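PDB 2YV7: chloride intracellular channel Clic from Drosophila melanogaster, which may insert from a soluble globular form into membranes to form pH-dependent chloride channels, and may play a role in ethanol sensitivity. Local coordinates for residues T202-Y212 with F250-I258. Numbering follows the deposited sequence.
Sequences TALWRYMYHMY and FTTYIPIDI
Trp-205, Tyr-209 and Tyr-212 line one flank of helix 202-212 in the all-helical C-terminal domain of this GST-fold protein, and the irregular tail 250-258 runs along them, antiparallel to the helix. Two CH-pi contacts mark the course of the tail. Pro-255 lies over the six-membered ring of Trp-205, its CD 3.4 Å from the ring centroid and only 7° off the normal, while Met-208 CE sits over the opposite face, toward its rim. Thr-252 similarly sets its CA above the Tyr-212 ring, 3.8 Å from the centroid.

Apolar contacts join these two CH-pi contacts. With CG1 anti to its carbonyl carbon (chi1 -56°), Ile-254 sends CD1 between the rings of Trp-205 and Tyr-212, against the helix backbone at Tyr-209 N: it meets the Trp-205 edge at CE3 (3.7 Å) and lies in the plane of the Tyr-212 ring at CE2 (3.9 Å). Ile-256 CD1 packs on Trp-205 CB, and Ile-258 CD1 reaches the Arg-206 backbone. An alanine in place of Trp-205 would probably leave Pro-255 and Met-208 CE without the ring that lies between them and open a gap beside Ile-254.

Polar groups are tied to neighbouring parts of the domain: Trp-205 NE1 hydrogen-bonds to Pro-198 O, and Tyr-212 OH is hydrogen-bonded to Gln-183 OE1 and Arg-186 NH1 of helix 173-193, residues that also hold the tail through Thr-251 O and Tyr-253 O, respectively. Round the Tyr-209 ring, Ile-258 CG2 rests over a face, 4.0 Å from CD2, while Ile-254 CG1 meets the edge in plane, 3.8 Å from CD1.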
ATOM      1  N   THR A 202      -9.727 -18.712  -3.127  1.00 24.55           N
ATOM      2  CA  THR A 202      -9.332 -18.631  -4.538  1.00 30.55           C
ATOM      3  C   THR A 202      -9.380 -17.233  -5.156  1.00 23.56           C
ATOM      4  O   THR A 202      -8.445 -16.857  -5.877  1.00 30.98           O
ATOM      5  CB  THR A 202     -10.125 -19.662  -5.392  1.00 30.87           C
ATOM      6  OG1 THR A 202      -9.866 -20.968  -4.857  1.00 38.31           O
ATOM      7  CG2 THR A 202      -9.582 -19.712  -6.821  1.00 37.34           C
ATOM      8  N   ALA A 203     -10.429 -16.475  -4.880  1.00 23.96           N
ATOM      9  CA  ALA A 203     -10.606 -15.131  -5.546  1.00 22.09           C
ATOM     10  C   ALA A 203      -9.563 -14.133  -4.997  1.00 25.54           C
ATOM     11  O   ALA A 203      -9.037 -13.253  -5.733  1.00 25.76           O
ATOM     12  CB  ALA A 203     -11.966 -14.632  -5.350  1.00 23.71           C
ATOM     13  N   LEU A 204      -9.282 -14.276  -3.709  1.00 23.52           N
ATOM     14  CA  LEU A 204      -8.251 -13.457  -3.046  1.00 27.88           C
ATOM     15  C   LEU A 204      -6.853 -13.772  -3.587  1.00 26.10           C
ATOM     16  O   LEU A 204      -6.046 -12.870  -3.836  1.00 24.75           O
ATOM     17  CB  LEU A 204      -8.357 -13.604  -1.518  1.00 24.83           C
ATOM     18  CG  LEU A 204      -7.471 -12.585  -0.739  1.00 24.19           C
ATOM     19  CD1 LEU A 204      -7.839 -11.097  -1.050  1.00 26.86           C
ATOM     20  CD2 LEU A 204      -7.484 -12.880   0.770  1.00 27.33           C
ATOM     21  N   TRP A 205      -6.562 -15.053  -3.795  1.00 23.81           N
ATOM     22  CA  TRP A 205      -5.231 -15.421  -4.292  1.00 24.59           C
ATOM     23  C   TRP A 205      -5.108 -14.936  -5.723  1.00 29.91           C
ATOM     24  O   TRP A 205      -4.065 -14.439  -6.129  1.00 29.54           O
ATOM     25  CB  TRP A 205      -5.013 -16.943  -4.136  1.00 26.17           C
ATOM     26  CG  TRP A 205      -4.467 -17.271  -2.814  1.00 28.44           C
ATOM     27  CD1 TRP A 205      -5.047 -18.051  -1.834  1.00 26.17           C
ATOM     28  CD2 TRP A 205      -3.214 -16.806  -2.276  1.00 25.62           C
ATOM     29  NE1 TRP A 205      -4.220 -18.101  -0.744  1.00 27.40           N
ATOM     30  CE2 TRP A 205      -3.094 -17.355  -0.973  1.00 28.91           C
ATOM     31  CE3 TRP A 205      -2.179 -15.982  -2.789  1.00 25.99           C
ATOM     32  CZ2 TRP A 205      -1.979 -17.130  -0.150  1.00 24.99           C
ATOM     33  CZ3 TRP A 205      -1.044 -15.714  -1.960  1.00 25.91           C
ATOM     34  CH2 TRP A 205      -0.962 -16.302  -0.651  1.00 28.10           C
ATOM     35  N   ARG A 206      -6.215 -14.984  -6.450  1.00 27.29           N
ATOM     36  CA  ARG A 206      -6.245 -14.498  -7.850  1.00 27.41           C
ATOM     37  C   ARG A 206      -6.037 -12.962  -7.862  1.00 29.57           C
ATOM     38  O   ARG A 206      -5.313 -12.435  -8.696  1.00 27.75           O
ATOM     39  CB  ARG A 206      -7.544 -14.914  -8.502  1.00 32.26           C
ATOM     40  CG  ARG A 206      -7.735 -14.442  -9.964  1.00 37.18           C
ATOM     41  CD  ARG A 206      -9.040 -14.998 -10.643  1.00 40.81           C
ATOM     42  NE  ARG A 206     -10.186 -15.219  -9.742  1.00 48.57           N
ATOM     43  CZ  ARG A 206     -10.667 -16.432  -9.396  1.00 50.28           C
ATOM     44  NH1 ARG A 206     -10.111 -17.552  -9.881  1.00 52.86           N
ATOM     45  NH2 ARG A 206     -11.711 -16.538  -8.562  1.00 49.72           N
ATOM     46  N   TYR A 207      -6.631 -12.255  -6.903  1.00 24.97           N
ATOM     47  CA  TYR A 207      -6.416 -10.820  -6.793  1.00 24.08           C
ATOM     48  C   TYR A 207      -4.910 -10.518  -6.532  1.00 25.52           C
ATOM     49  O   TYR A 207      -4.330  -9.621  -7.154  1.00 24.92           O
ATOM     50  CB  TYR A 207      -7.282 -10.304  -5.612  1.00 23.30           C
ATOM     51  CG  TYR A 207      -7.251  -8.826  -5.343  1.00 22.77           C
ATOM     52  CD1 TYR A 207      -7.958  -7.914  -6.134  1.00 26.26           C
ATOM     53  CD2 TYR A 207      -6.543  -8.348  -4.245  1.00 23.53           C
ATOM     54  CE1 TYR A 207      -7.983  -6.531  -5.850  1.00 25.51           C
ATOM     55  CE2 TYR A 207      -6.552  -6.949  -3.920  1.00 25.90           C
ATOM     56  CZ  TYR A 207      -7.272  -6.071  -4.697  1.00 22.65           C
ATOM     57  OH  TYR A 207      -7.247  -4.761  -4.315  1.00 23.74           O
ATOM     58  N   MET A 208      -4.290 -11.258  -5.594  1.00 24.36           N
ATOM     59  CA  MET A 208      -2.873 -11.052  -5.295  1.00 28.05           C
ATOM     60  C   MET A 208      -1.991 -11.407  -6.498  1.00 25.50           C
ATOM     61  O   MET A 208      -0.990 -10.711  -6.799  1.00 25.82           O
ATOM     62  CB  MET A 208      -2.485 -11.811  -4.012  1.00 23.41           C
ATOM     63  CG  MET A 208      -3.173 -11.204  -2.813  1.00 23.83           C
ATOM     64  SD  MET A 208      -2.621 -11.857  -1.236  1.00 26.52           S
ATOM     65  CE  MET A 208      -3.667 -13.276  -1.055  1.00 26.86           C
ATOM     66  N   TYR A 209      -2.389 -12.438  -7.229  1.00 28.05           N
ATOM     67  CA  TYR A 209      -1.671 -12.802  -8.425  1.00 29.86           C
ATOM     68  C   TYR A 209      -1.604 -11.573  -9.331  1.00 28.42           C
ATOM     69  O   TYR A 209      -0.519 -11.157  -9.761  1.00 31.59           O
ATOM     70  CB  TYR A 209      -2.355 -13.968  -9.100  1.00 37.60           C
ATOM     71  CG  TYR A 209      -1.697 -14.372 -10.370  1.00 43.93           C
ATOM     72  CD1 TYR A 209      -0.524 -15.130 -10.347  1.00 43.67           C
ATOM     73  CD2 TYR A 209      -2.237 -14.014 -11.586  1.00 42.33           C
ATOM     74  CE1 TYR A 209       0.100 -15.516 -11.530  1.00 47.51           C
ATOM     75  CE2 TYR A 209      -1.638 -14.397 -12.761  1.00 46.99           C
ATOM     76  CZ  TYR A 209      -0.455 -15.145 -12.722  1.00 44.92           C
ATOM     77  OH  TYR A 209       0.159 -15.551 -13.902  1.00 47.65           O
ATOM     78  N   HIS A 210      -2.742 -10.957  -9.564  1.00 25.94           N
ATOM     79  CA  HIS A 210      -2.778  -9.722 -10.353  1.00 27.55           C
ATOM     80  C   HIS A 210      -2.053  -8.560  -9.753  1.00 30.42           C
ATOM     81  O   HIS A 210      -1.540  -7.737 -10.474  1.00 29.27           O
ATOM     82  CB  HIS A 210      -4.193  -9.338 -10.691  1.00 30.76           C
ATOM     83  CG  HIS A 210      -4.874 -10.349 -11.559  1.00 35.83           C
ATOM     84  ND1 HIS A 210      -4.289 -10.851 -12.704  1.00 38.67           N
ATOM     85  CD2 HIS A 210      -6.051 -11.009 -11.413  1.00 34.58           C
ATOM     86  CE1 HIS A 210      -5.096 -11.753 -13.248  1.00 37.93           C
ATOM     87  NE2 HIS A 210      -6.179 -11.858 -12.489  1.00 37.57           N
ATOM     88  N   MET A 211      -2.068  -8.448  -8.417  1.00 24.69           N
ATOM     89  CA  MET A 211      -1.314  -7.401  -7.732  1.00 23.24           C
ATOM     90  C   MET A 211       0.158  -7.446  -7.997  1.00 24.94           C
ATOM     91  O   MET A 211       0.810  -6.393  -8.148  1.00 27.58           O
ATOM     92  CB  MET A 211      -1.613  -7.504  -6.216  1.00 23.57           C
ATOM     93  CG  MET A 211      -0.554  -7.284  -5.299  1.00 32.28           C
ATOM     94  SD  MET A 211      -1.384  -7.476  -3.659  1.00 25.79           S
ATOM     95  CE  MET A 211      -0.228  -8.609  -2.960  1.00 32.51           C
ATOM     96  N   TYR A 212       0.691  -8.655  -8.130  1.00 23.79           N
ATOM     97  CA  TYR A 212       2.102  -8.785  -8.393  1.00 28.05           C
ATOM     98  C   TYR A 212       2.467  -8.499  -9.843  1.00 33.28           C
ATOM     99  O   TYR A 212       3.655  -8.326 -10.122  1.00 38.36           O
ATOM    100  CB  TYR A 212       2.561 -10.165  -7.988  1.00 26.67           C
ATOM    101  CG  TYR A 212       2.465 -10.395  -6.473  1.00 23.79           C
ATOM    102  CD1 TYR A 212       3.050  -9.463  -5.524  1.00 21.29           C
ATOM    103  CD2 TYR A 212       1.808 -11.540  -5.969  1.00 25.05           C
ATOM    104  CE1 TYR A 212       2.939  -9.643  -4.169  1.00 24.66           C
ATOM    105  CE2 TYR A 212       1.716 -11.746  -4.588  1.00 23.21           C
ATOM    106  CZ  TYR A 212       2.308 -10.823  -3.705  1.00 24.15           C
ATOM    107  OH  TYR A 212       2.202 -11.025  -2.389  1.00 23.85           O
ATOM    108  N   PHE A 250      11.561 -10.027  -2.308  1.00 29.24           N
ATOM    109  CA  PHE A 250      10.124  -9.665  -2.392  1.00 31.99           C
ATOM    110  C   PHE A 250       9.276 -10.922  -2.434  1.00 33.78           C
ATOM    111  O   PHE A 250       9.424 -11.715  -3.361  1.00 30.15           O
ATOM    112  CB  PHE A 250       9.920  -8.831  -3.678  1.00 33.02           C
ATOM    113  CG  PHE A 250      10.688  -7.570  -3.645  1.00 33.26           C
ATOM    114  CD1 PHE A 250      10.150  -6.425  -3.054  1.00 34.74           C
ATOM    115  CD2 PHE A 250      12.041  -7.553  -4.047  1.00 36.29           C
ATOM    116  CE1 PHE A 250      10.903  -5.253  -2.946  1.00 33.94           C
ATOM    117  CE2 PHE A 250      12.809  -6.361  -3.916  1.00 35.98           C
ATOM    118  CZ  PHE A 250      12.243  -5.223  -3.362  1.00 37.05           C
ATOM    119  N   THR A 251       8.399 -11.122  -1.444  1.00 28.66           N
ATOM    120  CA  THR A 251       7.409 -12.208  -1.507  1.00 24.39           C
ATOM    121  C   THR A 251       6.414 -11.940  -2.664  1.00 24.48           C
ATOM    122  O   THR A 251       5.648 -10.940  -2.652  1.00 27.12           O
ATOM    123  CB  THR A 251       6.650 -12.356  -0.189  1.00 26.80           C
ATOM    124  OG1 THR A 251       7.535 -12.901   0.845  1.00 27.36           O
ATOM    125  CG2 THR A 251       5.363 -13.256  -0.370  1.00 29.07           C
ATOM    126  N   THR A 252       6.346 -12.892  -3.589  1.00 23.58           N
ATOM    127  CA  THR A 252       5.455 -12.822  -4.739  1.00 23.98           C
ATOM    128  C   THR A 252       4.787 -14.143  -5.125  1.00 26.65           C
ATOM    129  O   THR A 252       3.968 -14.187  -6.092  1.00 28.76           O
ATOM    130  CB  THR A 252       6.099 -12.252  -6.023  1.00 34.48           C
ATOM    131  OG1 THR A 252       7.189 -13.106  -6.412  1.00 31.10           O
ATOM    132  CG2 THR A 252       6.524 -10.773  -5.863  1.00 28.87           C
ATOM    133  N   TYR A 253       5.097 -15.215  -4.401  1.00 28.70           N
ATOM    134  CA  TYR A 253       4.572 -16.518  -4.842  1.00 30.26           C
ATOM    135  C   TYR A 253       3.105 -16.668  -4.549  1.00 29.77           C
ATOM    136  O   TYR A 253       2.574 -16.068  -3.615  1.00 28.43           O
ATOM    137  CB  TYR A 253       5.352 -17.698  -4.210  1.00 31.61           C
ATOM    138  CG  TYR A 253       5.164 -17.824  -2.734  1.00 29.97           C
ATOM    139  CD1 TYR A 253       5.968 -17.105  -1.865  1.00 30.35           C
ATOM    140  CD2 TYR A 253       4.192 -18.662  -2.198  1.00 32.20           C
ATOM    141  CE1 TYR A 253       5.805 -17.206  -0.517  1.00 34.80           C
ATOM    142  CE2 TYR A 253       4.041 -18.779  -0.834  1.00 33.85           C
ATOM    143  CZ  TYR A 253       4.843 -18.040  -0.009  1.00 33.28           C
ATOM    144  OH  TYR A 253       4.704 -18.108   1.367  1.00 40.10           O
ATOM    145  N   ILE A 254       2.458 -17.509  -5.340  1.00 31.56           N
ATOM    146  CA  ILE A 254       1.037 -17.833  -5.190  1.00 32.18           C
ATOM    147  C   ILE A 254       1.039 -19.373  -4.917  1.00 34.11           C
ATOM    148  O   ILE A 254       1.650 -20.134  -5.702  1.00 33.08           O
ATOM    149  CB  ILE A 254       0.280 -17.441  -6.452  1.00 34.58           C
ATOM    150  CG1 ILE A 254       0.479 -15.932  -6.819  1.00 31.01           C
ATOM    151  CG2 ILE A 254      -1.217 -17.823  -6.358  1.00 34.10           C
ATOM    152  CD1 ILE A 254      -0.182 -14.991  -5.761  1.00 33.60           C
ATOM    153  N   PRO A 255       0.451 -19.826  -3.780  1.00 33.89           N
ATOM    154  CA  PRO A 255       0.454 -21.258  -3.443  1.00 30.45           C
ATOM    155  C   PRO A 255      -0.511 -22.115  -4.256  1.00 35.80           C
ATOM    156  O   PRO A 255      -0.581 -23.323  -4.039  1.00 38.51           O
ATOM    157  CB  PRO A 255       0.147 -21.282  -1.923  1.00 34.90           C
ATOM    158  CG  PRO A 255      -0.617 -20.020  -1.687  1.00 35.69           C
ATOM    159  CD  PRO A 255      -0.206 -19.023  -2.730  1.00 32.77           C
ATOM    160  N   ILE A 256      -1.224 -21.522  -5.199  1.00 36.50           N
ATOM    161  CA  ILE A 256      -2.146 -22.318  -6.039  1.00 44.97           C
ATOM    162  C   ILE A 256      -1.985 -21.935  -7.482  1.00 45.63           C
ATOM    163  O   ILE A 256      -1.400 -20.900  -7.772  1.00 41.49           O
ATOM    164  CB  ILE A 256      -3.624 -22.138  -5.620  1.00 46.44           C
ATOM    165  CG1 ILE A 256      -4.027 -20.655  -5.635  1.00 46.96           C
ATOM    166  CG2 ILE A 256      -3.846 -22.717  -4.228  1.00 47.91           C
ATOM    167  CD1 ILE A 256      -5.541 -20.422  -5.546  1.00 44.10           C
ATOM    168  N   ASP A 257      -2.496 -22.784  -8.376  1.00 54.10           N
ATOM    169  CA  ASP A 257      -2.648 -22.456  -9.802  1.00 59.01           C
ATOM    170  C   ASP A 257      -3.826 -21.509  -9.989  1.00 60.25           C
ATOM    171  O   ASP A 257      -4.843 -21.620  -9.277  1.00 59.44           O
ATOM    172  CB  ASP A 257      -2.907 -23.727 -10.628  1.00 65.27           C
ATOM    173  CG  ASP A 257      -1.656 -24.577 -10.840  1.00 68.39           C
ATOM    174  OD1 ASP A 257      -0.513 -24.042 -10.832  1.00 68.57           O
ATOM    175  OD2 ASP A 257      -1.828 -25.802 -11.051  1.00 69.09           O
ATOM    176  N   ILE A 258      -3.710 -20.605 -10.963  1.00 59.49           N
ATOM    177  CA  ILE A 258      -4.689 -19.514 -11.113  1.00 60.64           C
ATOM    178  C   ILE A 258      -5.746 -19.667 -12.243  1.00 62.96           C
ATOM    179  O   ILE A 258      -5.423 -19.738 -13.434  1.00 63.29           O
ATOM    180  CB  ILE A 258      -3.972 -18.119 -11.096  1.00 57.30           C
ATOM    181  CG1 ILE A 258      -3.687 -17.727  -9.645  1.00 54.35           C
ATOM    182  CG2 ILE A 258      -4.801 -17.016 -11.755  1.00 57.29           C
ATOM    183  CD1 ILE A 258      -4.831 -18.052  -8.674  1.00 54.95           C
TER